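Local coordinates for L-cysteine S-thiosulfotransferase subunit SoxA (Paracoccus denitrificans, PDB 2C1D), which forms, with its partner SoxX, a heme c enzyme that joins thiosulfate to a cysteine of the carrier protein SoxY in sulfur oxidation, at residues Pro160-Gly165 with Leu244-Ala249; Ala95-Val100 with Met108-Tyr113; Gly200-Phe205 with Val216-Arg221. All blocks are in the same frame, centred on the assembly; numbering follows the deposited sequence.

Interaction 1 (Pro160-Gly165 with Leu244-Ala249); sequences PYWEHG and LELYVA. With ZN (zinc ion), chain K.
Tyr247 turns the edge of its phenol ring onto one face of the Trp162 indole, a T-shaped pair where two helices of the second cytochrome c domain cross almost perpendicularly, at -87°. Its ring centroid lies 4.9 Å from that of the indole five-membered ring, with the planes inclined by 62°. Tyr247 CD1 is the leading atom, 3.5 Å from Trp162 NE1, and CE1 continues the contact over the benzo half at CZ2. Trp162 reaches this position because its CG is anti to the backbone N (chi1 -177°), which carries the indole toward the other helix.

The closest CA pair across the segments is Gly165 and Leu244, 4.0 Å apart. Gly165 C lies 3.8 Å from Tyr247 CB, in line with the 7.4 Å approach of the two segment axes. Leu246 sets one methyl, CD2, 3.5 Å from Tyr161 CB and beside the backbone N of Trp162.

Further out, Ser250 OG hydrogen-bonds to Trp162 NE1 and fixes the indole, while Phe27 adds an edge-to-face ring contact. Two residues after Trp162, His164 takes no part in the helix contact and instead binds a zinc ion that Asp240 also holds; the metal bond from His164 NE2 measures 2.1 Å.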
loop_
_atom_site.group_PDB
_atom_site.type_symbol
_atom_site.label_atom_id
_atom_site.label_comp_id
_atom_site.label_asym_id
_atom_site.label_seq_id
_atom_site.Cartn_x
_atom_site.Cartn_y
_atom_site.Cartn_z
ATOM N N PRO A 160 -2.001 4.426 22.650
ATOM C CA PRO A 160 -3.359 4.579 22.110
ATOM C C PRO A 160 -3.360 4.963 20.643
ATOM O O PRO A 160 -4.194 4.459 19.904
ATOM C CB PRO A 160 -3.947 5.711 22.943
ATOM C CG PRO A 160 -3.055 5.800 24.153
ATOM C CD PRO A 160 -1.694 5.454 23.655
ATOM N N TYR A 161 -2.442 5.839 20.252
ATOM C CA TYR A 161 -2.225 6.178 18.848
ATOM C C TYR A 161 -1.856 4.934 18.038
ATOM O O TYR A 161 -2.420 4.684 16.986
ATOM C CB TYR A 161 -1.120 7.211 18.722
ATOM C CG TYR A 161 -1.427 8.544 19.353
ATOM C CD1 TYR A 161 -0.930 8.876 20.626
ATOM C CD2 TYR A 161 -2.166 9.495 18.670
ATOM C CE1 TYR A 161 -1.183 10.100 21.192
ATOM C CE2 TYR A 161 -2.434 10.720 19.222
ATOM C CZ TYR A 161 -1.936 11.029 20.487
ATOM O OH TYR A 161 -2.204 12.259 21.012
ATOM N N TRP A 162 -0.943 4.132 18.573
ATOM C CA TRP A 162 -0.431 2.948 17.886
ATOM C C TRP A 162 -1.555 1.939 17.693
ATOM O O TRP A 162 -1.719 1.344 16.618
ATOM C CB TRP A 162 0.716 2.366 18.724
ATOM C CG TRP A 162 1.426 1.196 18.170
ATOM C CD1 TRP A 162 2.508 1.208 17.338
ATOM C CD2 TRP A 162 1.165 -0.186 18.465
ATOM N NE1 TRP A 162 2.911 -0.075 17.082
ATOM C CE2 TRP A 162 2.108 -0.949 17.759
ATOM C CE3 TRP A 162 0.211 -0.851 19.239
ATOM C CZ2 TRP A 162 2.121 -2.336 17.788
ATOM C CZ3 TRP A 162 0.230 -2.223 19.296
ATOM C CH2 TRP A 162 1.187 -2.961 18.573
ATOM N N GLU A 163 -2.331 1.743 18.743
ATOM C CA GLU A 163 -3.505 0.873 18.692
ATOM C C GLU A 163 -4.532 1.346 17.655
ATOM O O GLU A 163 -5.142 0.541 16.980
ATOM C CB GLU A 163 -4.198 0.812 20.071
ATOM C CG GLU A 163 -3.511 -0.057 21.117
ATOM C CD GLU A 163 -3.458 -1.540 20.785
ATOM O OE1 GLU A 163 -4.239 -2.065 19.946
ATOM O OE2 GLU A 163 -2.593 -2.208 21.390
ATOM N N HIS A 164 -4.714 2.645 17.541
ATOM C CA HIS A 164 -5.650 3.206 16.562
ATOM C C HIS A 164 -5.137 2.886 15.149
ATOM O O HIS A 164 -5.923 2.545 14.285
ATOM C CB HIS A 164 -5.811 4.717 16.777
ATOM C CG HIS A 164 -7.112 5.264 16.283
ATOM N ND1 HIS A 164 -8.318 4.956 16.872
ATOM C CD2 HIS A 164 -7.393 6.103 15.264
ATOM C CE1 HIS A 164 -9.291 5.577 16.228
ATOM N NE2 HIS A 164 -8.755 6.280 15.249
ATOM N N GLY A 165 -3.814 2.973 14.934
ATOM C CA GLY A 165 -3.225 2.638 13.652
ATOM C C GLY A 165 -3.310 1.146 13.369
ATOM O O GLY A 165 -3.575 0.728 12.239
ATOM N N LEU A 244 -1.710 5.637 11.618
ATOM C CA LEU A 244 -1.284 4.570 10.735
ATOM C C LEU A 244 0.221 4.670 10.475
ATOM O O LEU A 244 0.893 3.667 10.463
ATOM C CB LEU A 244 -2.050 4.656 9.396
ATOM C CG LEU A 244 -1.814 3.572 8.363
ATOM C CD1 LEU A 244 -2.096 2.174 8.935
ATOM C CD2 LEU A 244 -2.678 3.836 7.107
ATOM N N GLU A 245 0.734 5.879 10.247
ATOM C CA GLU A 245 2.172 6.048 10.006
ATOM C C GLU A 245 3.003 5.603 11.217
ATOM O O GLU A 245 4.083 5.014 11.062
ATOM C CB GLU A 245 2.544 7.498 9.583
ATOM C CG GLU A 245 4.012 7.617 9.189
ATOM C CD GLU A 245 4.413 8.940 8.551
ATOM O OE1 GLU A 245 5.562 9.395 8.788
ATOM O OE2 GLU A 245 3.616 9.515 7.801
ATOM N N LEU A 246 2.503 5.869 12.416
ATOM C CA LEU A 246 3.150 5.413 13.657
ATOM C C LEU A 246 3.171 3.899 13.732
ATOM O O LEU A 246 4.211 3.291 14.012
ATOM C CB LEU A 246 2.417 5.969 14.893
ATOM C CG LEU A 246 2.819 5.465 16.291
ATOM C CD1 LEU A 246 4.251 5.893 16.685
ATOM C CD2 LEU A 246 1.822 5.951 17.328
ATOM N N TYR A 247 2.025 3.300 13.453
ATOM C CA TYR A 247 1.902 1.866 13.526
ATOM C C TYR A 247 2.773 1.174 12.451
ATOM O O TYR A 247 3.512 0.242 12.756
ATOM C CB TYR A 247 0.442 1.429 13.430
ATOM C CG TYR A 247 0.341 -0.048 13.455
ATOM C CD1 TYR A 247 0.540 -0.750 14.641
ATOM C CD2 TYR A 247 0.104 -0.763 12.293
ATOM C CE1 TYR A 247 0.480 -2.144 14.667
ATOM C CE2 TYR A 247 0.066 -2.142 12.308
ATOM C CZ TYR A 247 0.255 -2.825 13.502
ATOM O OH TYR A 247 0.226 -4.206 13.495
ATOM N N VAL A 248 2.695 1.645 11.211
ATOM C CA VAL A 248 3.404 1.002 10.095
ATOM C C VAL A 248 4.913 1.209 10.254
ATOM O O VAL A 248 5.681 0.286 10.048
ATOM C CB VAL A 248 2.899 1.492 8.720
ATOM C CG1 VAL A 248 3.682 0.856 7.557
ATOM C CG2 VAL A 248 1.435 1.141 8.550
ATOM N N ALA A 249 5.335 2.398 10.670
ATOM C CA ALA A 249 6.737 2.627 10.981
ATOM C C ALA A 249 7.323 1.570 11.937
ATOM O O ALA A 249 8.430 1.081 11.734
ATOM C CB ALA A 249 6.939 4.025 11.571
HETATM ZN ZN ZN K . -9.935 7.411 13.965
#

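Interaction 2 (Ala95-Val100 with Met108-Tyr113); sequences AVMPRV and MIMEDY. With HEC (heme c), chain I.
Tyr113 OH accepts a nearly straight hydrogen bond from Arg99 NE, 3.1 Å long at 166°, and a weak second one from Arg99 NH2; Asp101 OD2 is a further hydrogen-bond partner of the hydroxyl. The oxygen lies only 3° out of the guanidinium plane, and that plane stands at 89° to the phenol ring. Arg99 extends from CG to NE, which carries its guanidinium to the hydroxyl and on to heme c, where NH2 makes a weak hydrogen bond of 3.0 Å to propionate oxygen O1A. The guanidinium charge would probably favour the ionised form of the propionate.

The heme also meets the tyrosine ring, its CAA carbon lying over one face, while Met108 CB lies over the opposite face. Met97 SD comes in at the ring edge, 3.6 Å from Tyr113 CE1, a Met-aromatic contact. Bends at chi2 and chi3 bring Met97 CE against Met108 O, Ile109 C and Met110 N, and Met110 CE packs on Met97 CG.

Arg99 and Met108 also belong to a short two-stranded antiparallel ladder in the first cytochrome c domain. They form a hydrogen-bonded pair: Met108 N donates to Arg99 O at 2.9 Å, and Arg99 N returns a bond to Met108 O at 3.2 Å. Pro98, preceded by a cis peptide, packs CG on Ile109 CG2. Ile109, the N-cap residue of helix 110-122, donates its backbone N to Asp112 OD2, which also forms a salt bridge with Lys242.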
loop_
_atom_site.group_PDB
_atom_site.type_symbol
_atom_site.label_atom_id
_atom_site.label_comp_id
_atom_site.label_asym_id
_atom_site.label_seq_id
_atom_site.Cartn_x
_atom_site.Cartn_y
_atom_site.Cartn_z
ATOM N N ALA A 95 14.724 8.519 12.241
ATOM C CA ALA A 95 14.735 7.125 12.783
ATOM C C ALA A 95 13.675 6.826 13.840
ATOM O O ALA A 95 13.249 5.670 13.962
ATOM C CB ALA A 95 16.064 6.778 13.324
ATOM N N VAL A 96 13.281 7.838 14.608
ATOM C CA VAL A 96 12.360 7.682 15.737
ATOM C C VAL A 96 10.958 8.271 15.464
ATOM O O VAL A 96 10.137 8.389 16.386
ATOM C CB VAL A 96 12.971 8.265 17.084
ATOM C CG1 VAL A 96 14.217 7.514 17.443
ATOM C CG2 VAL A 96 13.275 9.790 17.023
ATOM N N MET A 97 10.689 8.605 14.200
ATOM C CA MET A 97 9.425 9.249 13.792
ATOM C C MET A 97 8.479 8.234 13.135
ATOM O O MET A 97 8.939 7.269 12.521
ATOM C CB MET A 97 9.737 10.396 12.849
ATOM C CG MET A 97 10.282 11.626 13.587
ATOM S SD MET A 97 9.047 12.476 14.655
ATOM C CE MET A 97 8.047 13.164 13.420
ATOM N N PRO A 98 7.158 8.392 13.267
ATOM C CA PRO A 98 6.474 9.375 14.130
ATOM C C PRO A 98 6.593 9.169 15.642
ATOM O O PRO A 98 6.798 8.053 16.098
ATOM C CB PRO A 98 4.982 9.191 13.769
ATOM C CG PRO A 98 4.957 8.370 12.562
ATOM C CD PRO A 98 6.220 7.586 12.473
ATOM N N ARG A 99 6.379 10.243 16.401
ATOM C CA ARG A 99 6.417 10.164 17.861
ATOM C C ARG A 99 5.492 11.156 18.570
ATOM O O ARG A 99 5.071 12.150 18.005
ATOM C CB ARG A 99 7.851 10.362 18.360
ATOM C CG ARG A 99 8.316 11.823 18.303
ATOM C CD ARG A 99 9.828 12.003 18.442
ATOM N NE ARG A 99 10.271 13.397 18.374
ATOM C CZ ARG A 99 11.523 13.787 18.548
ATOM N NH1 ARG A 99 12.451 12.889 18.807
ATOM N NH2 ARG A 99 11.850 15.067 18.445
ATOM N N VAL A 100 5.224 10.870 19.842
ATOM C CA VAL A 100 4.578 11.817 20.749
ATOM C C VAL A 100 5.666 12.796 21.190
ATOM O O VAL A 100 6.661 12.410 21.768
ATOM C CB VAL A 100 3.978 11.101 21.993
ATOM C CG1 VAL A 100 3.364 12.131 22.985
ATOM C CG2 VAL A 100 2.918 10.118 21.557
ATOM N N MET A 108 3.237 13.592 16.351
ATOM C CA MET A 108 3.789 14.344 15.243
ATOM C C MET A 108 4.324 13.381 14.186
ATOM O O MET A 108 5.022 12.442 14.524
ATOM C CB MET A 108 4.925 15.250 15.728
ATOM C CG MET A 108 4.544 16.188 16.866
ATOM S SD MET A 108 3.550 17.534 16.298
ATOM C CE MET A 108 4.734 18.724 15.658
ATOM N N ILE A 109 3.932 13.600 12.932
ATOM C CA ILE A 109 4.673 13.097 11.784
ATOM C C ILE A 109 5.582 14.231 11.382
ATOM O O ILE A 109 5.436 15.344 11.871
ATOM C CB ILE A 109 3.753 12.644 10.611
ATOM C CG1 ILE A 109 2.917 13.803 10.047
ATOM C CG2 ILE A 109 2.859 11.528 11.086
ATOM C CD1 ILE A 109 1.980 13.429 8.914
ATOM N N MET A 110 6.518 13.956 10.493
ATOM C CA MET A 110 7.571 14.897 10.199
ATOM C C MET A 110 6.988 16.152 9.612
ATOM O O MET A 110 7.453 17.255 9.914
ATOM C CB MET A 110 8.600 14.288 9.252
ATOM C CG MET A 110 9.901 15.112 9.141
ATOM S SD MET A 110 10.837 15.096 10.682
ATOM C CE MET A 110 11.483 13.486 10.603
ATOM N N GLU A 111 5.955 15.978 8.787
ATOM C CA GLU A 111 5.239 17.070 8.157
ATOM C C GLU A 111 4.727 18.074 9.210
ATOM O O GLU A 111 4.711 19.275 8.963
ATOM C CB GLU A 111 4.052 16.533 7.339
ATOM C CG GLU A 111 4.416 15.787 6.068
ATOM C CD GLU A 111 4.591 14.292 6.253
ATOM O OE1 GLU A 111 5.029 13.849 7.346
ATOM O OE2 GLU A 111 4.326 13.552 5.286
ATOM N N ASP A 112 4.305 17.582 10.373
ATOM C CA ASP A 112 3.849 18.483 11.428
ATOM C C ASP A 112 4.993 19.316 11.998
ATOM O O ASP A 112 4.788 20.465 12.291
ATOM C CB ASP A 112 3.190 17.742 12.573
ATOM C CG ASP A 112 1.970 16.974 12.151
ATOM O OD1 ASP A 112 1.116 17.518 11.397
ATOM O OD2 ASP A 112 1.785 15.814 12.573
ATOM N N TYR A 113 6.182 18.747 12.216
ATOM C CA TYR A 113 7.288 19.584 12.711
ATOM C C TYR A 113 7.673 20.633 11.683
ATOM O O TYR A 113 7.893 21.794 12.021
ATOM C CB TYR A 113 8.523 18.751 13.054
ATOM C CG TYR A 113 8.492 17.989 14.361
ATOM C CD1 TYR A 113 8.869 16.648 14.411
ATOM C CD2 TYR A 113 8.134 18.614 15.548
ATOM C CE1 TYR A 113 8.858 15.943 15.593
ATOM C CE2 TYR A 113 8.130 17.927 16.754
ATOM C CZ TYR A 113 8.491 16.588 16.771
ATOM O OH TYR A 113 8.500 15.906 17.955
HETATM FE FE HEC I . 12.542 24.505 13.247
HETATM C CHA HEC I . 11.827 22.304 15.875
HETATM C CHB HEC I . 12.540 21.937 11.104
HETATM C CHC HEC I . 12.904 26.743 10.736
HETATM C CHD HEC I . 13.287 26.940 15.556
HETATM N NA HEC I . 12.261 22.504 13.473
HETATM C C1A HEC I . 11.993 21.790 14.616
HETATM C C2A HEC I . 11.862 20.408 14.262
HETATM C C3A HEC I . 12.057 20.312 12.941
HETATM C C4A HEC I . 12.286 21.635 12.410
HETATM C CMA HEC I . 12.009 19.039 12.088
HETATM C CAA HEC I . 11.555 19.278 15.264
HETATM C CBA HEC I . 12.807 19.053 16.088
HETATM C CGA HEC I . 12.612 18.117 17.271
HETATM O O1A HEC I . 11.482 17.951 17.785
HETATM O O2A HEC I . 13.662 17.552 17.683
HETATM N NB HEC I . 12.729 24.358 11.261
HETATM C C1B HEC I . 12.599 23.189 10.548
HETATM C C2B HEC I . 12.511 23.543 9.138
HETATM C C3B HEC I . 12.620 24.873 9.033
HETATM C C4B HEC I . 12.762 25.414 10.377
HETATM C CMB HEC I . 12.404 22.524 7.985
HETATM C CAB HEC I . 12.582 25.708 7.712
HETATM C CBB HEC I . 11.455 25.449 6.978
HETATM N NC HEC I . 13.041 26.498 13.184
HETATM C C1C HEC I . 13.043 27.242 12.026
HETATM C C2C HEC I . 13.359 28.610 12.393
HETATM C C3C HEC I . 13.346 28.701 13.745
HETATM C C4C HEC I . 13.233 27.342 14.251
HETATM C CMC HEC I . 13.294 29.785 11.391
HETATM C CAC HEC I . 13.583 29.968 14.635
HETATM C CBC HEC I . 12.839 31.077 14.420
HETATM N ND HEC I . 12.554 24.585 15.383
HETATM C C1D HEC I . 12.846 25.749 16.090
HETATM C C2D HEC I . 12.586 25.524 17.498
HETATM C C3D HEC I . 12.106 24.087 17.603
HETATM C C4D HEC I . 12.130 23.579 16.241
HETATM C CMD HEC I . 12.743 26.504 18.676
HETATM C CAD HEC I . 11.688 23.328 18.872
HETATM C CBD HEC I . 12.898 22.687 19.480
HETATM C CGD HEC I . 12.518 21.798 20.662
HETATM O O1D HEC I . 13.368 21.637 21.589
HETATM O O2D HEC I . 11.393 21.253 20.652
#

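Interaction 3 (Gly200-Phe205 with Val216-Arg221); sequences GQINGF and VTAQHR. With HEC (heme c), chain J.
Phe205 presents one ring face to Ala218, and Val216 O, 3.3 Å from Phe205 CD2, lies at the edge of the same ring. Over the face, Ala218 CA makes an off-centre CH-pi contact at 4.2 Å from the centroid, 29° off the ring normal, with CB above the rim. The heme side-chain carbon CAA lies at another part of the edge, in the ring plane. Arg221, the second flat group, has one guanidinium face over the heme: NH2 is 3.4 Å from the meso carbon CHA.

The contact joins a heme-lining loop, with a type I beta turn from Ile202 to Phe205, to the N-terminal turn of helix 218-223 in the second cytochrome c domain. Phe205 CG is anti to its carbonyl carbon (chi1 -81°), placing the ring between the helix start and the heme. The Arg221 and Phe205 side chains cross at about a right angle, with Arg221 CG 4.0 Å from Phe205 CZ. A bend at chi2 (67°) then turns the guanidinium toward the porphyrin. Arg221 probably binds substrate, as inferred by similarity, and helix 218-223 leads toward Cys225, the axial heme ligand and persulfide-forming residue.

Ile202 bridges heme and helix with one branch: its CG2 methyl is 3.4 Å from the heme methyl CMA and 4.1 Å from Ala218 CB. Arg94 NH2 hydrogen-bonds to Phe205 O at the end of the turn. The helix start is capped by Thr217, whose OG1 accepts from His220 N at 3.3 Å.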
loop_
_atom_site.group_PDB
_atom_site.type_symbol
_atom_site.label_atom_id
_atom_site.label_comp_id
_atom_site.label_asym_id
_atom_site.label_seq_id
_atom_site.Cartn_x
_atom_site.Cartn_y
_atom_site.Cartn_z
ATOM N N GLY A 200 5.165 -3.916 2.800
ATOM C CA GLY A 200 4.616 -2.571 2.872
ATOM C C GLY A 200 5.237 -1.774 3.994
ATOM O O GLY A 200 4.518 -1.142 4.767
ATOM N N GLN A 201 6.559 -1.818 4.078
ATOM C CA GLN A 201 7.303 -1.075 5.081
ATOM C C GLN A 201 7.540 0.360 4.600
ATOM O O GLN A 201 7.570 0.615 3.394
ATOM C CB GLN A 201 8.631 -1.774 5.404
ATOM C CG GLN A 201 8.539 -3.294 5.799
ATOM C CD GLN A 201 8.174 -3.534 7.255
ATOM O OE1 GLN A 201 7.720 -2.612 7.929
ATOM N NE2 GLN A 201 8.368 -4.784 7.754
ATOM N N ILE A 202 7.727 1.265 5.552
ATOM C CA ILE A 202 7.998 2.678 5.276
ATOM C C ILE A 202 9.364 3.137 5.776
ATOM O O ILE A 202 9.638 4.326 5.789
ATOM C CB ILE A 202 6.868 3.628 5.809
ATOM C CG1 ILE A 202 6.737 3.604 7.329
ATOM C CG2 ILE A 202 5.532 3.267 5.187
ATOM C CD1 ILE A 202 5.783 4.661 7.844
ATOM N N ASN A 203 10.250 2.201 6.117
ATOM C CA ASN A 203 11.609 2.571 6.518
ATOM C C ASN A 203 12.409 3.252 5.402
ATOM O O ASN A 203 13.434 3.869 5.676
ATOM C CB ASN A 203 12.400 1.362 7.016
ATOM C CG ASN A 203 12.798 0.428 5.894
ATOM O OD1 ASN A 203 14.011 0.207 5.612
ATOM N ND2 ASN A 203 11.810 -0.138 5.250
ATOM N N GLY A 204 11.946 3.120 4.167
ATOM C CA GLY A 204 12.605 3.681 3.000
ATOM C C GLY A 204 12.062 5.033 2.528
ATOM O O GLY A 204 12.613 5.618 1.598
ATOM N N PHE A 205 10.996 5.535 3.153
ATOM C CA PHE A 205 10.387 6.804 2.733
ATOM C C PHE A 205 11.159 7.993 3.319
ATOM O O PHE A 205 11.806 7.854 4.359
ATOM C CB PHE A 205 8.903 6.856 3.144
ATOM C CG PHE A 205 7.995 6.105 2.199
ATOM C CD1 PHE A 205 7.910 4.733 2.256
ATOM C CD2 PHE A 205 7.216 6.773 1.281
ATOM C CE1 PHE A 205 7.091 4.024 1.394
ATOM C CE2 PHE A 205 6.396 6.078 0.399
ATOM C CZ PHE A 205 6.340 4.668 0.477
ATOM N N VAL A 216 7.599 10.605 -3.128
ATOM C CA VAL A 216 6.320 10.281 -2.539
ATOM C C VAL A 216 6.543 10.116 -1.024
ATOM O O VAL A 216 7.549 9.521 -0.598
ATOM C CB VAL A 216 5.757 8.952 -3.127
ATOM C CG1 VAL A 216 4.492 8.542 -2.429
ATOM C CG2 VAL A 216 5.437 9.121 -4.608
ATOM N N THR A 217 5.606 10.623 -0.231
ATOM C CA THR A 217 5.630 10.447 1.231
ATOM C C THR A 217 4.788 9.253 1.634
ATOM O O THR A 217 3.915 8.794 0.869
ATOM C CB THR A 217 5.082 11.693 1.940
ATOM O OG1 THR A 217 3.730 11.931 1.506
ATOM C CG2 THR A 217 5.865 12.977 1.540
ATOM N N ALA A 218 5.011 8.754 2.848
ATOM C CA ALA A 218 4.190 7.665 3.345
ATOM C C ALA A 218 2.721 8.074 3.409
ATOM O O ALA A 218 1.858 7.253 3.164
ATOM C CB ALA A 218 4.676 7.197 4.700
ATOM N N GLN A 219 2.439 9.342 3.723
ATOM C CA GLN A 219 1.059 9.808 3.835
ATOM C C GLN A 219 0.376 9.678 2.481
ATOM O O GLN A 219 -0.760 9.217 2.388
ATOM C CB GLN A 219 0.972 11.269 4.321
ATOM C CG GLN A 219 1.273 11.488 5.818
ATOM C CD GLN A 219 0.376 10.717 6.720
ATOM O OE1 GLN A 219 0.833 9.881 7.536
ATOM N NE2 GLN A 219 -0.894 10.986 6.619
ATOM N N HIS A 220 1.085 10.031 1.422
ATOM C CA HIS A 220 0.492 9.963 0.098
ATOM C C HIS A 220 0.333 8.508 -0.375
ATOM O O HIS A 220 -0.636 8.179 -1.050
ATOM C CB HIS A 220 1.302 10.773 -0.902
ATOM C CG HIS A 220 0.722 10.768 -2.286
ATOM N ND1 HIS A 220 -0.236 11.669 -2.692
ATOM C CD2 HIS A 220 0.941 9.950 -3.345
ATOM C CE1 HIS A 220 -0.568 11.423 -3.949
ATOM N NE2 HIS A 220 0.125 10.377 -4.363
ATOM N N ARG A 221 1.275 7.643 -0.016
ATOM C CA ARG A 221 1.157 6.220 -0.349
ATOM C C ARG A 221 -0.122 5.622 0.245
ATOM O O ARG A 221 -0.950 5.012 -0.475
ATOM C CB ARG A 221 2.368 5.435 0.131
ATOM C CG ARG A 221 2.597 4.149 -0.694
ATOM C CD ARG A 221 3.003 4.462 -2.112
ATOM N NE ARG A 221 3.627 3.367 -2.834
ATOM C CZ ARG A 221 2.990 2.439 -3.548
ATOM N NH1 ARG A 221 1.664 2.414 -3.658
ATOM N NH2 ARG A 221 3.697 1.528 -4.172
HETATM FE FE HEC J . 0.196 -1.402 -0.173
HETATM C CHA HEC J . 3.135 -0.770 -1.797
HETATM C CHB HEC J . 1.406 0.388 2.537
HETATM C CHC HEC J . -2.743 -1.865 1.421
HETATM C CHD HEC J . -0.776 -3.562 -2.607
HETATM N NA HEC J . 1.973 -0.377 0.283
HETATM C C1A HEC J . 3.050 -0.249 -0.544
HETATM C C2A HEC J . 4.063 0.502 0.148
HETATM C C3A HEC J . 3.564 0.825 1.360
HETATM C C4A HEC J . 2.244 0.269 1.462
HETATM C CMA HEC J . 4.235 1.636 2.467
HETATM C CAA HEC J . 5.461 0.872 -0.405
HETATM C CBA HEC J . 6.499 -0.107 0.171
HETATM C CGA HEC J . 7.910 0.253 -0.280
HETATM O O1A HEC J . 8.851 -0.469 0.119
HETATM O O2A HEC J . 8.101 1.247 -1.056
HETATM N NB HEC J . -0.515 -0.856 1.597
HETATM C C1B HEC J . 0.103 -0.077 2.563
HETATM C C2B HEC J . -0.851 0.225 3.583
HETATM C C3B HEC J . -1.985 -0.403 3.293
HETATM C C4B HEC J . -1.805 -1.063 2.030
HETATM C CMB HEC J . -0.541 1.036 4.843
HETATM C CAB HEC J . -3.290 -0.366 4.119
HETATM C CBB HEC J . -3.761 0.913 4.237
HETATM N NC HEC J . -1.471 -2.533 -0.530
HETATM C C1C HEC J . -2.564 -2.596 0.275
HETATM C C2C HEC J . -3.549 -3.468 -0.334
HETATM C C3C HEC J . -3.004 -3.956 -1.465
HETATM C C4C HEC J . -1.678 -3.362 -1.577
HETATM C CMC HEC J . -4.923 -3.735 0.320
HETATM C CAC HEC J . -3.524 -4.957 -2.553
HETATM C CBC HEC J . -4.772 -4.969 -3.043
HETATM N ND HEC J . 1.016 -2.037 -1.888
HETATM C C1D HEC J . 0.427 -2.948 -2.769
HETATM C C2D HEC J . 1.290 -3.145 -3.917
HETATM C C3D HEC J . 2.490 -2.267 -3.663
HETATM C C4D HEC J . 2.238 -1.626 -2.392
HETATM C CMD HEC J . 1.059 -4.046 -5.144
HETATM C CAD HEC J . 3.757 -2.120 -4.541
HETATM C CBD HEC J . 4.645 -3.355 -4.299
HETATM C CGD HEC J . 5.280 -3.363 -2.923
HETATM O O1D HEC J . 4.738 -3.939 -1.954
HETATM O O2D HEC J . 6.361 -2.798 -2.744
#

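In the fold
Along the chain, interaction 2 closes first, within the first cytochrome c domain; interaction 1 then spans residues 160 to 249, with interaction 3 nested inside its loop. Their centres lie about 12 to 14 Å apart, and all three touch. Helix 239-251 is the common element: Pro98 of interaction 2 packs on its Glu245, Leu246 and Ala249, while Ile202 of interaction 3 reaches its Glu245 and Ala249. Interactions 2 and 3 meet directly where Ile109 and Glu111 pack on Gln219. The pairwise packing of the three contacts joins the first cytochrome c domain to the second, with interaction 2 beside one heme, interaction 3 beside the other, and interaction 1 extending to a zinc site.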